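Local coordinates for Lmo0651 protein (PDB 6EP3) that controls expression of the Agr system of Listeria monocytogenes and mediates virulence, probably as a GntR-family transcription factor that binds DNA, at residues K6-D9 / K10-N14; E18-N22 / G23-P27; C73-A77 / D78-Q82; M105-E108 / K109-A112. All coordinates share one frame; numbering follows the deposited sequence.

Contact 1 of 4, residues K6-D9 / K10-N14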
loop_
_atom_site.group_PDB
_atom_site.type_symbol
_atom_site.label_atom_id
_atom_site.label_comp_id
_atom_site.label_asym_id
_atom_site.label_seq_id
_atom_site.Cartn_x
_atom_site.Cartn_y
_atom_site.Cartn_z
ATOM N N LYS B 6 -8.833 -25.926 -6.532
ATOM C CA LYS B 6 -10.004 -26.356 -5.787
ATOM C C LYS B 6 -11.254 -25.547 -6.087
ATOM O O LYS B 6 -12.353 -26.020 -5.787
ATOM C CB LYS B 6 -9.735 -26.289 -4.274
ATOM C CG LYS B 6 -8.559 -27.127 -3.812
ATOM C CD LYS B 6 -8.987 -28.573 -3.632
ATOM C CE LYS B 6 -8.254 -29.244 -2.484
ATOM N NZ LYS B 6 -8.195 -30.722 -2.672
ATOM N N THR B 7 -11.123 -24.356 -6.669
ATOM C CA THR B 7 -12.267 -23.540 -7.049
ATOM C C THR B 7 -12.085 -23.028 -8.470
ATOM O O THR B 7 -10.959 -22.883 -8.955
ATOM C CB THR B 7 -12.455 -22.336 -6.115
ATOM O OG1 THR B 7 -11.438 -21.365 -6.387
ATOM C CG2 THR B 7 -12.373 -22.756 -4.656
ATOM N N LEU B 8 -13.207 -22.731 -9.128
ATOM C CA LEU B 8 -13.133 -22.214 -10.489
ATOM C C LEU B 8 -12.622 -20.781 -10.511
ATOM O O LEU B 8 -11.930 -20.386 -11.457
ATOM C CB LEU B 8 -14.500 -22.300 -11.169
ATOM C CG LEU B 8 -14.531 -21.774 -12.604
ATOM C CD1 LEU B 8 -13.563 -22.561 -13.467
ATOM C CD2 LEU B 8 -15.933 -21.837 -13.183
ATOM N N ASP B 9 -12.926 -19.999 -9.473
ATOM C CA ASP B 9 -12.469 -18.615 -9.431
ATOM C C ASP B 9 -10.948 -18.542 -9.417
ATOM O O ASP B 9 -10.330 -17.973 -10.326
ATOM C CB ASP B 9 -13.053 -17.898 -8.211
ATOM C CG ASP B 9 -14.558 -17.724 -8.298
ATOM O OD1 ASP B 9 -15.255 -18.091 -7.330
ATOM O OD2 ASP B 9 -15.043 -17.214 -9.330
ATOM N N LYS B 10 -10.323 -19.141 -8.398
ATOM C CA LYS B 10 -8.875 -19.019 -8.255
ATOM C C LYS B 10 -8.155 -19.512 -9.507
ATOM O O LYS B 10 -7.284 -18.813 -10.037
ATOM C CB LYS B 10 -8.405 -19.744 -6.984
ATOM C CG LYS B 10 -8.010 -21.207 -7.119
ATOM C CD LYS B 10 -6.903 -21.561 -6.130
ATOM C CE LYS B 10 -6.680 -23.063 -6.049
ATOM N NZ LYS B 10 -7.593 -23.726 -5.082
ATOM N N MET B 11 -8.562 -20.668 -10.040
ATOM C CA MET B 11 -8.041 -21.146 -11.317
ATOM C C MET B 11 -7.999 -20.015 -12.332
ATOM O O MET B 11 -6.929 -19.642 -12.827
ATOM C CB MET B 11 -8.898 -22.301 -11.846
ATOM C CG MET B 11 -8.637 -22.621 -13.314
ATOM S SD MET B 11 -9.771 -23.839 -14.012
ATOM C CE MET B 11 -8.984 -25.365 -13.497
ATOM N N VAL B 12 -9.166 -19.435 -12.621
ATOM C CA VAL B 12 -9.236 -18.385 -13.632
ATOM C C VAL B 12 -8.269 -17.270 -13.271
ATOM O O VAL B 12 -7.425 -16.862 -14.081
ATOM C CB VAL B 12 -10.676 -17.862 -13.762
ATOM C CG1 VAL B 12 -10.694 -16.522 -14.483
ATOM C CG2 VAL B 12 -11.536 -18.871 -14.485
ATOM N N TYR B 13 -8.338 -16.816 -12.014
ATOM C CA TYR B 13 -7.390 -15.832 -11.513
ATOM C C TYR B 13 -5.973 -16.235 -11.889
ATOM O O TYR B 13 -5.291 -15.538 -12.654
ATOM C CB TYR B 13 -7.544 -15.687 -9.996
ATOM C CG TYR B 13 -6.502 -14.807 -9.341
ATOM C CD1 TYR B 13 -6.705 -13.441 -9.220
ATOM C CD2 TYR B 13 -5.324 -15.341 -8.826
ATOM C CE1 TYR B 13 -5.765 -12.628 -8.622
ATOM C CE2 TYR B 13 -4.377 -14.534 -8.223
ATOM C CZ TYR B 13 -4.603 -13.176 -8.127
ATOM O OH TYR B 13 -3.667 -12.364 -7.530
ATOM N N ASN B 14 -5.547 -17.407 -11.408
ATOM C CA ASN B 14 -4.195 -17.876 -11.681
ATOM C C ASN B 14 -3.921 -17.881 -13.176
ATOM O O ASN B 14 -2.896 -17.364 -13.632
ATOM C CB ASN B 14 -3.988 -19.265 -11.079
ATOM C CG ASN B 14 -3.678 -19.209 -9.599
ATOM O OD1 ASN B 14 -4.582 -19.181 -8.763
ATOM N ND2 ASN B 14 -2.394 -19.178 -9.265
#
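Thr7 and Lys10 meet with their side chains at about a right angle, at the N-terminus of helix 8-21. Thr7 is the N-cap: its OG1 accepts from Lys10 N at 3.2 Å, with an N-H...O angle of 160°. The torsion explains this, since chi1 of 73° sets OG1 between the backbone N and the carbonyl carbon, facing the first turn, and CG of Lys10 also packs 3.5 Å from Thr7 OG1. Beyond that crossing the Lys10 chain bends at its last torsion and runs back beside Lys6, the two side chains pointing the same way; Lys10 NZ lies 3.4 Å from Lys6 CB. On another side of the turn Leu8 and Met11 cross obliquely, CD1 of Leu8 standing 4.0 Å from SD of Met11. The backbone completes the turn: Tyr13 N donates to Asp9 O at 2.9 Å and Val12 N to Leu8 O at 3.1 Å, whereas Met11 N to Thr7 O is weak at 3.4 Å. Helix 8-21 lies here against helix 44-56, where Asp9 rests on Pro46 and Tyr13 on Ala50, Thr53 and Leu54; Tyr13 OH is hydrogen-bonded to Gln57, and Val12 packs on Val42 in the loop before that helix.

Contact 2 of 4, residues E18-N22 / G23-P27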
loop_
_atom_site.group_PDB
_atom_site.type_symbol
_atom_site.label_atom_id
_atom_site.label_comp_id
_atom_site.label_asym_id
_atom_site.label_seq_id
_atom_site.Cartn_x
_atom_site.Cartn_y
_atom_site.Cartn_z
ATOM N N GLU B 18 -1.016 -15.812 -15.011
ATOM C CA GLU B 18 0.107 -16.354 -15.756
ATOM C C GLU B 18 0.212 -15.683 -17.117
ATOM O O GLU B 18 1.323 -15.437 -17.603
ATOM C CB GLU B 18 -0.043 -17.869 -15.891
ATOM C CG GLU B 18 -0.239 -18.565 -14.546
ATOM C CD GLU B 18 0.954 -18.458 -13.616
ATOM O OE1 GLU B 18 0.740 -18.305 -12.395
ATOM O OE2 GLU B 18 2.098 -18.435 -14.107
ATOM N N LYS B 19 -0.931 -15.286 -17.689
ATOM C CA LYS B 19 -0.914 -14.494 -18.913
ATOM C C LYS B 19 -0.224 -13.158 -18.695
ATOM O O LYS B 19 0.323 -12.578 -19.640
ATOM C CB LYS B 19 -2.341 -14.278 -19.419
ATOM C CG LYS B 19 -2.892 -15.427 -20.242
ATOM C CD LYS B 19 -3.973 -14.937 -21.188
ATOM C CE LYS B 19 -4.210 -15.918 -22.319
ATOM N NZ LYS B 19 -4.949 -15.283 -23.447
ATOM N N ILE B 20 -0.225 -12.664 -17.458
ATOM C CA ILE B 20 0.483 -11.426 -17.179
ATOM C C ILE B 20 1.970 -11.694 -17.013
ATOM O O ILE B 20 2.800 -10.843 -17.353
ATOM C CB ILE B 20 -0.109 -10.750 -15.931
ATOM C CG1 ILE B 20 -1.630 -10.635 -16.057
ATOM C CG2 ILE B 20 0.517 -9.383 -15.710
ATOM C CD1 ILE B 20 -2.093 -9.978 -17.337
ATOM N N LYS B 21 2.337 -12.878 -16.527
ATOM C CA LYS B 21 3.736 -13.132 -16.215
ATOM C C LYS B 21 4.518 -13.646 -17.418
ATOM O O LYS B 21 5.629 -13.173 -17.676
ATOM C CB LYS B 21 3.834 -14.114 -15.046
ATOM C CG LYS B 21 3.291 -13.527 -13.746
ATOM C CD LYS B 21 3.400 -14.466 -12.552
ATOM C CE LYS B 21 3.708 -15.893 -12.953
ATOM N NZ LYS B 21 3.862 -16.752 -11.747
ATOM N N ASN B 22 3.960 -14.595 -18.170
ATOM C CA ASN B 22 4.651 -15.100 -19.350
ATOM C C ASN B 22 4.684 -14.091 -20.493
ATOM O O ASN B 22 5.433 -14.296 -21.454
ATOM C CB ASN B 22 4.016 -16.415 -19.811
ATOM C CG ASN B 22 2.583 -16.250 -20.282
ATOM O OD1 ASN B 22 2.025 -15.153 -20.267
ATOM N ND2 ASN B 22 1.974 -17.355 -20.693
ATOM N N GLY B 23 3.895 -13.025 -20.417
ATOM C CA GLY B 23 3.929 -11.970 -21.405
ATOM C C GLY B 23 2.904 -12.063 -22.511
ATOM O O GLY B 23 3.007 -11.310 -23.487
ATOM N N GLU B 24 1.908 -12.944 -22.389
ATOM C CA GLU B 24 0.874 -13.002 -23.413
ATOM C C GLU B 24 -0.023 -11.773 -23.379
ATOM O O GLU B 24 -0.689 -11.478 -24.378
ATOM C CB GLU B 24 0.039 -14.275 -23.260
ATOM C CG GLU B 24 0.815 -15.554 -23.547
ATOM C CD GLU B 24 0.079 -16.809 -23.115
ATOM O OE1 GLU B 24 0.676 -17.903 -23.199
ATOM O OE2 GLU B 24 -1.090 -16.706 -22.688
ATOM N N LEU B 25 -0.054 -11.051 -22.258
ATOM C CA LEU B 25 -0.702 -9.749 -22.169
ATOM C C LEU B 25 0.362 -8.729 -21.792
ATOM O O LEU B 25 0.956 -8.820 -20.712
ATOM C CB LEU B 25 -1.833 -9.765 -21.136
ATOM C CG LEU B 25 -2.881 -10.867 -21.295
ATOM C CD1 LEU B 25 -4.068 -10.620 -20.389
ATOM C CD2 LEU B 25 -3.348 -10.932 -22.747
ATOM N N VAL B 26 0.601 -7.768 -22.680
ATOM C CA VAL B 26 1.675 -6.789 -22.525
ATOM C C VAL B 26 1.104 -5.615 -21.732
ATOM O O VAL B 26 -0.112 -5.376 -21.787
ATOM C CB VAL B 26 2.250 -6.375 -23.892
ATOM C CG1 VAL B 26 1.294 -5.456 -24.640
ATOM C CG2 VAL B 26 3.659 -5.803 -23.767
ATOM N N PRO B 27 1.910 -4.880 -20.964
ATOM C CA PRO B 27 1.387 -3.687 -20.291
ATOM C C PRO B 27 0.698 -2.722 -21.249
ATOM O O PRO B 27 0.982 -2.685 -22.449
ATOM C CB PRO B 27 2.637 -3.056 -19.676
ATOM C CG PRO B 27 3.513 -4.216 -19.384
ATOM C CD PRO B 27 3.255 -5.233 -20.471
#
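This is the C-terminal exit of helix 8-21, the first helix of the GntR-type winged helix-turn-helix region, where the chain leaves the helix axis through a glycine. Gly23 is the first residue to leave helical angles, with a positive phi of 96°; at these angles a CB would collide with Asn22 O. Past it the chain turns across the helix end, and Leu25 N donates to Lys19 O at 3.1 Å, tilted 31° from the carbonyl plane. Asn22 makes the second link. Its chi1 of 65° turns the amide toward the following residues, and OD1 accepts from Glu24 N at 3.1 Å, the donor standing above the amide carbonyl plane and not on a lone pair. The Glu24 side chain crosses that of Lys19 at about a right angle, its OE2 lying 3.3 Å from CG and 3.2 Å from CE of Lys19. There is also apolar contact: CD1 of Ile20 meets CD1 of Leu25 at 3.7 Å, both side chains also touching Leu70 of strand 67-70. Lys19 NZ stays 4.2 Å from Glu24 OE2, beyond a salt bridge, and pairs instead with Glu39. The attraction to Glu24 is therefore probably diffuse, and the clearly directed polar bonds across the turn are those of the N-H groups of Glu24 and Leu25, one taken by an amide side chain and one by a main-chain carbonyl.

Contact 3 of 4, residues C73-A77 / D78-Q82. With SO4 (sulfate ion), chain Q; EDO (1,2-ethanediol), chain L.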
loop_
_atom_site.group_PDB
_atom_site.type_symbol
_atom_site.label_atom_id
_atom_site.label_comp_id
_atom_site.label_asym_id
_atom_site.label_seq_id
_atom_site.Cartn_x
_atom_site.Cartn_y
_atom_site.Cartn_z
ATOM N N CYS B 73 3.956 -4.145 -14.793
ATOM C CA CYS B 73 4.149 -4.868 -13.545
ATOM C C CYS B 73 5.481 -5.593 -13.453
ATOM O O CYS B 73 5.852 -6.020 -12.355
ATOM C CB CYS B 73 3.022 -5.890 -13.341
ATOM S SG CYS B 73 1.436 -5.154 -12.957
ATOM N N ILE B 74 6.209 -5.743 -14.559
ATOM C CA ILE B 74 7.464 -6.480 -14.511
ATOM C C ILE B 74 8.480 -5.679 -13.711
ATOM O O ILE B 74 8.564 -4.448 -13.820
ATOM C CB ILE B 74 7.965 -6.807 -15.931
ATOM C CG1 ILE B 74 8.999 -7.931 -15.877
ATOM C CG2 ILE B 74 8.525 -5.575 -16.629
ATOM C CD1 ILE B 74 8.418 -9.262 -15.445
ATOM N N VAL B 75 9.224 -6.371 -12.858
ATOM C CA VAL B 75 10.101 -5.738 -11.885
ATOM C C VAL B 75 11.536 -6.093 -12.240
ATOM O O VAL B 75 11.967 -7.238 -12.061
ATOM C CB VAL B 75 9.758 -6.183 -10.456
ATOM C CG1 VAL B 75 10.735 -5.590 -9.460
ATOM C CG2 VAL B 75 8.325 -5.798 -10.114
ATOM N N ASP B 76 12.279 -5.105 -12.732
ATOM C CA ASP B 76 13.707 -5.248 -12.960
ATOM C C ASP B 76 14.445 -4.897 -11.669
ATOM O O ASP B 76 13.833 -4.698 -10.615
ATOM C CB ASP B 76 14.141 -4.379 -14.139
ATOM C CG ASP B 76 13.980 -2.895 -13.861
ATOM O OD1 ASP B 76 13.101 -2.525 -13.057
ATOM O OD2 ASP B 76 14.727 -2.094 -14.461
ATOM N N ALA B 77 15.774 -4.788 -11.748
ATOM C CA ALA B 77 16.571 -4.568 -10.545
ATOM C C ALA B 77 16.240 -3.234 -9.881
ATOM O O ALA B 77 16.148 -3.157 -8.652
ATOM C CB ALA B 77 18.059 -4.653 -10.879
ATOM N N ASP B 78 16.063 -2.172 -10.675
ATOM C CA ASP B 78 15.798 -0.858 -10.090
ATOM C C ASP B 78 14.456 -0.826 -9.366
ATOM O O ASP B 78 14.355 -0.292 -8.254
ATOM C CB ASP B 78 15.851 0.223 -11.170
ATOM C CG ASP B 78 17.269 0.555 -11.594
ATOM O OD1 ASP B 78 18.187 0.435 -10.754
ATOM O OD2 ASP B 78 17.466 0.940 -12.764
ATOM N N ARG B 79 13.418 -1.402 -9.971
ATOM C CA ARG B 79 12.125 -1.452 -9.298
ATOM C C ARG B 79 12.175 -2.367 -8.081
ATOM O O ARG B 79 11.547 -2.076 -7.053
ATOM C CB ARG B 79 11.050 -1.911 -10.280
ATOM C CG ARG B 79 10.735 -0.870 -11.344
ATOM C CD ARG B 79 9.763 -1.408 -12.377
ATOM N NE ARG B 79 9.530 -0.438 -13.441
ATOM C CZ ARG B 79 8.610 -0.574 -14.391
ATOM N NH1 ARG B 79 7.829 -1.647 -14.414
ATOM N NH2 ARG B 79 8.473 0.361 -15.322
ATOM N N TYR B 80 12.922 -3.472 -8.176
ATOM C CA TYR B 80 13.129 -4.335 -7.017
ATOM C C TYR B 80 13.743 -3.556 -5.864
ATOM O O TYR B 80 13.287 -3.659 -4.720
ATOM C CB TYR B 80 14.020 -5.519 -7.401
ATOM C CG TYR B 80 13.985 -6.684 -6.436
ATOM C CD1 TYR B 80 13.006 -7.667 -6.533
ATOM C CD2 TYR B 80 14.945 -6.812 -5.436
ATOM C CE1 TYR B 80 12.977 -8.739 -5.654
ATOM C CE2 TYR B 80 14.923 -7.883 -4.554
ATOM C CZ TYR B 80 13.938 -8.841 -4.666
ATOM O OH TYR B 80 13.915 -9.907 -3.790
ATOM N N VAL B 81 14.752 -2.735 -6.161
ATOM C CA VAL B 81 15.404 -1.947 -5.123
ATOM C C VAL B 81 14.460 -0.883 -4.573
ATOM O O VAL B 81 14.509 -0.569 -3.381
ATOM C CB VAL B 81 16.714 -1.348 -5.675
ATOM C CG1 VAL B 81 17.335 -0.369 -4.691
ATOM C CG2 VAL B 81 17.699 -2.463 -5.981
ATOM N N GLN B 82 13.592 -0.311 -5.413
ATOM C CA GLN B 82 12.610 0.657 -4.917
ATOM C C GLN B 82 11.643 0.000 -3.935
ATOM O O GLN B 82 11.338 0.553 -2.864
ATOM C CB GLN B 82 11.850 1.281 -6.088
ATOM C CG GLN B 82 12.682 2.262 -6.907
ATOM C CD GLN B 82 11.938 2.815 -8.106
ATOM O OE1 GLN B 82 11.002 2.201 -8.612
ATOM N NE2 GLN B 82 12.361 3.980 -8.574
HETATM S S SO4 Q . 10.149 3.390 -13.680
HETATM O O1 SO4 Q . 11.368 4.190 -13.751
HETATM O O2 SO4 Q . 8.986 4.247 -13.888
HETATM O O3 SO4 Q . 10.190 2.360 -14.714
HETATM O O4 SO4 Q . 10.055 2.766 -12.364
HETATM C C1 EDO L . 13.721 -8.872 0.736
HETATM O O1 EDO L . 14.968 -9.523 0.474
HETATM C C2 EDO L . 12.938 -8.766 -0.566
HETATM O O2 EDO L . 12.741 -10.080 -1.101
#
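Val75 and Tyr80 form the close-packed side of this helix start: CG1 of Val75 lies 3.9 Å from Tyr80 CB, near the plane of the ring at its edge. With CG anti to the backbone N (chi1 -163°), the Tyr80 ring extends toward helix 147-163, touching Met160, and its OH accepts a bond from ethanediol O2; Val75 packs on Phe163 and on Tyr148 of the second subunit. Ala77, also buried, sits on Tyr214 of helix 195-219. On the more exposed polar side Asp76, the N-cap of helix 77-101, crosses Arg79 at about a right angle, their flat groups 88° apart; OD1 receives Arg79 N at 3.3 Å from above the carboxylate plane. The Arg79 chain, extended from CG to NE, carries its guanidinium past Asp76 to a carbonyl and an anion. NH1 donates to Ile74 O at 3.0 Å, bent to 132° and tilted from the guanidinium plane, whereas O3 of a sulfate ion lies at the edge in plane, 2.7 Å from NH2 and 3.1 Å from NE. Asp72 adds a salt bridge to NH2. These bonds hold the guanidinium in place. The sulfate, probably from the crystallisation liquor, is consistent with an anion being accepted at this edge.

Contact 4 of 4, residues M105-E108 / K109-A112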
loop_
_atom_site.group_PDB
_atom_site.type_symbol
_atom_site.label_atom_id
_atom_site.label_comp_id
_atom_site.label_asym_id
_atom_site.label_seq_id
_atom_site.Cartn_x
_atom_site.Cartn_y
_atom_site.Cartn_z
ATOM N N MET B 105 7.581 -6.688 21.917
ATOM C CA MET B 105 7.795 -7.366 20.647
ATOM C C MET B 105 7.640 -8.871 20.820
ATOM O O MET B 105 8.234 -9.465 21.724
ATOM C CB MET B 105 9.183 -7.039 20.099
ATOM C CG MET B 105 9.463 -5.557 19.951
ATOM S SD MET B 105 11.177 -5.259 19.481
ATOM C CE MET B 105 11.748 -4.294 20.874
ATOM N N ASP B 106 6.835 -9.486 19.953
ATOM C CA ASP B 106 6.671 -10.940 19.933
ATOM C C ASP B 106 7.945 -11.558 19.365
ATOM O O ASP B 106 8.005 -11.996 18.213
ATOM C CB ASP B 106 5.448 -11.341 19.117
ATOM C CG ASP B 106 4.924 -12.716 19.484
ATOM O OD1 ASP B 106 3.687 -12.889 19.531
ATOM O OD2 ASP B 106 5.743 -13.629 19.721
ATOM N N LEU B 107 8.990 -11.589 20.195
ATOM C CA LEU B 107 10.277 -12.113 19.752
ATOM C C LEU B 107 10.270 -13.629 19.613
ATOM O O LEU B 107 11.137 -14.177 18.919
ATOM C CB LEU B 107 11.382 -11.689 20.721
ATOM C CG LEU B 107 11.617 -10.182 20.809
ATOM C CD1 LEU B 107 12.716 -9.881 21.805
ATOM C CD2 LEU B 107 11.965 -9.617 19.439
ATOM N N GLU B 108 9.315 -14.318 20.244
ATOM C CA GLU B 108 9.227 -15.766 20.077
ATOM C C GLU B 108 8.701 -16.123 18.696
ATOM O O GLU B 108 9.200 -17.055 18.049
ATOM C CB GLU B 108 8.331 -16.363 21.157
ATOM C CG GLU B 108 8.867 -16.184 22.559
ATOM C CD GLU B 108 7.786 -16.331 23.601
ATOM O OE1 GLU B 108 6.596 -16.321 23.222
ATOM O OE2 GLU B 108 8.125 -16.454 24.798
ATOM N N LYS B 109 7.709 -15.372 18.217
ATOM C CA LYS B 109 7.256 -15.543 16.843
ATOM C C LYS B 109 8.376 -15.232 15.862
ATOM O O LYS B 109 8.545 -15.933 14.858
ATOM C CB LYS B 109 6.040 -14.656 16.580
ATOM C CG LYS B 109 5.251 -15.039 15.340
ATOM C CD LYS B 109 3.990 -14.200 15.199
ATOM C CE LYS B 109 4.324 -12.733 14.967
ATOM N NZ LYS B 109 3.134 -11.919 14.586
ATOM N N LEU B 110 9.160 -14.190 16.140
ATOM C CA LEU B 110 10.269 -13.845 15.260
ATOM C C LEU B 110 11.307 -14.959 15.231
ATOM O O LEU B 110 11.841 -15.298 14.169
ATOM C CB LEU B 110 10.902 -12.531 15.715
ATOM C CG LEU B 110 11.921 -11.867 14.790
ATOM C CD1 LEU B 110 11.223 -11.242 13.592
ATOM C CD2 LEU B 110 12.703 -10.823 15.559
ATOM N N TYR B 111 11.612 -15.531 16.397
ATOM C CA TYR B 111 12.536 -16.657 16.449
ATOM C C TYR B 111 12.007 -17.831 15.638
ATOM O O TYR B 111 12.760 -18.472 14.895
ATOM C CB TYR B 111 12.777 -17.057 17.904
ATOM C CG TYR B 111 13.848 -18.099 18.101
ATOM C CD1 TYR B 111 15.191 -17.757 18.046
ATOM C CD2 TYR B 111 13.516 -19.419 18.370
ATOM C CE1 TYR B 111 16.177 -18.704 18.236
ATOM C CE2 TYR B 111 14.496 -20.376 18.566
ATOM C CZ TYR B 111 15.824 -20.012 18.497
ATOM O OH TYR B 111 16.804 -20.956 18.684
ATOM N N ALA B 112 10.705 -18.109 15.746
ATOM C CA ALA B 112 10.120 -19.190 14.957
ATOM C C ALA B 112 10.244 -18.917 13.462
ATOM O O ALA B 112 10.529 -19.832 12.681
ATOM C CB ALA B 112 8.658 -19.395 15.348
#
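A chi1 of -158° places CG of Asp106 anti to its own N, directing the carboxylate toward the first turn of helix 107-123. Lys109 has the same kind of first torsion, -163°, and its side chain crosses that of Asp106 at about a right angle. OD2 of Asp106 thereby receives Lys109 N at 3.0 Å, from above the carboxylate plane, and lies 3.3 Å from Lys109 CB. The lysine chain then comes close to a sulfate ion, probably from the crystallisation liquor. On the inner side, Leu107 and Leu110 run alongside each other in the same direction, CD2 of Leu107 meeting CD2 of Leu110 at 4.1 Å. Both touch Leu190 of helix 173-192 and Phe143, while Leu110 also reaches Phe136, Cys139 and Leu140 at the end of helix 126-142. The regular backbone bonds start at once: Leu110 N to Asp106 O at 3.2 Å, then Tyr111 N to Leu107 O and Ala112 N to Glu108 O, each 2.9 Å. Asp106 is also the centre of an inverse gamma turn, through which the chain enters the helix. An aspartate N-cap followed by two packed leucines thus begins one helix of the all-helical FCD domain.

Overall arrangement
Contacts 1 and 2 lie at the two ends of helix 8-21 in the GntR-type region, their centres about 17 Å apart, one a threonine N-cap and the other a glycine exit. Contact 3, about 16 Å from contact 2 centre to centre and about 5 Å at the nearest atoms, begins helix 77-101 where the chain passes to the helical FCD region and, unlike contacts 2 and 4, meets the second subunit. Contact 4 is remote, about 39 Å from contact 2 and about 30 Å from contact 3 between centres, across the chain's centre from both. The ethanediol, probably from the crystallisation liquor, is hydrogen-bonded to Tyr80 of contact 3 and also to His133 and His134.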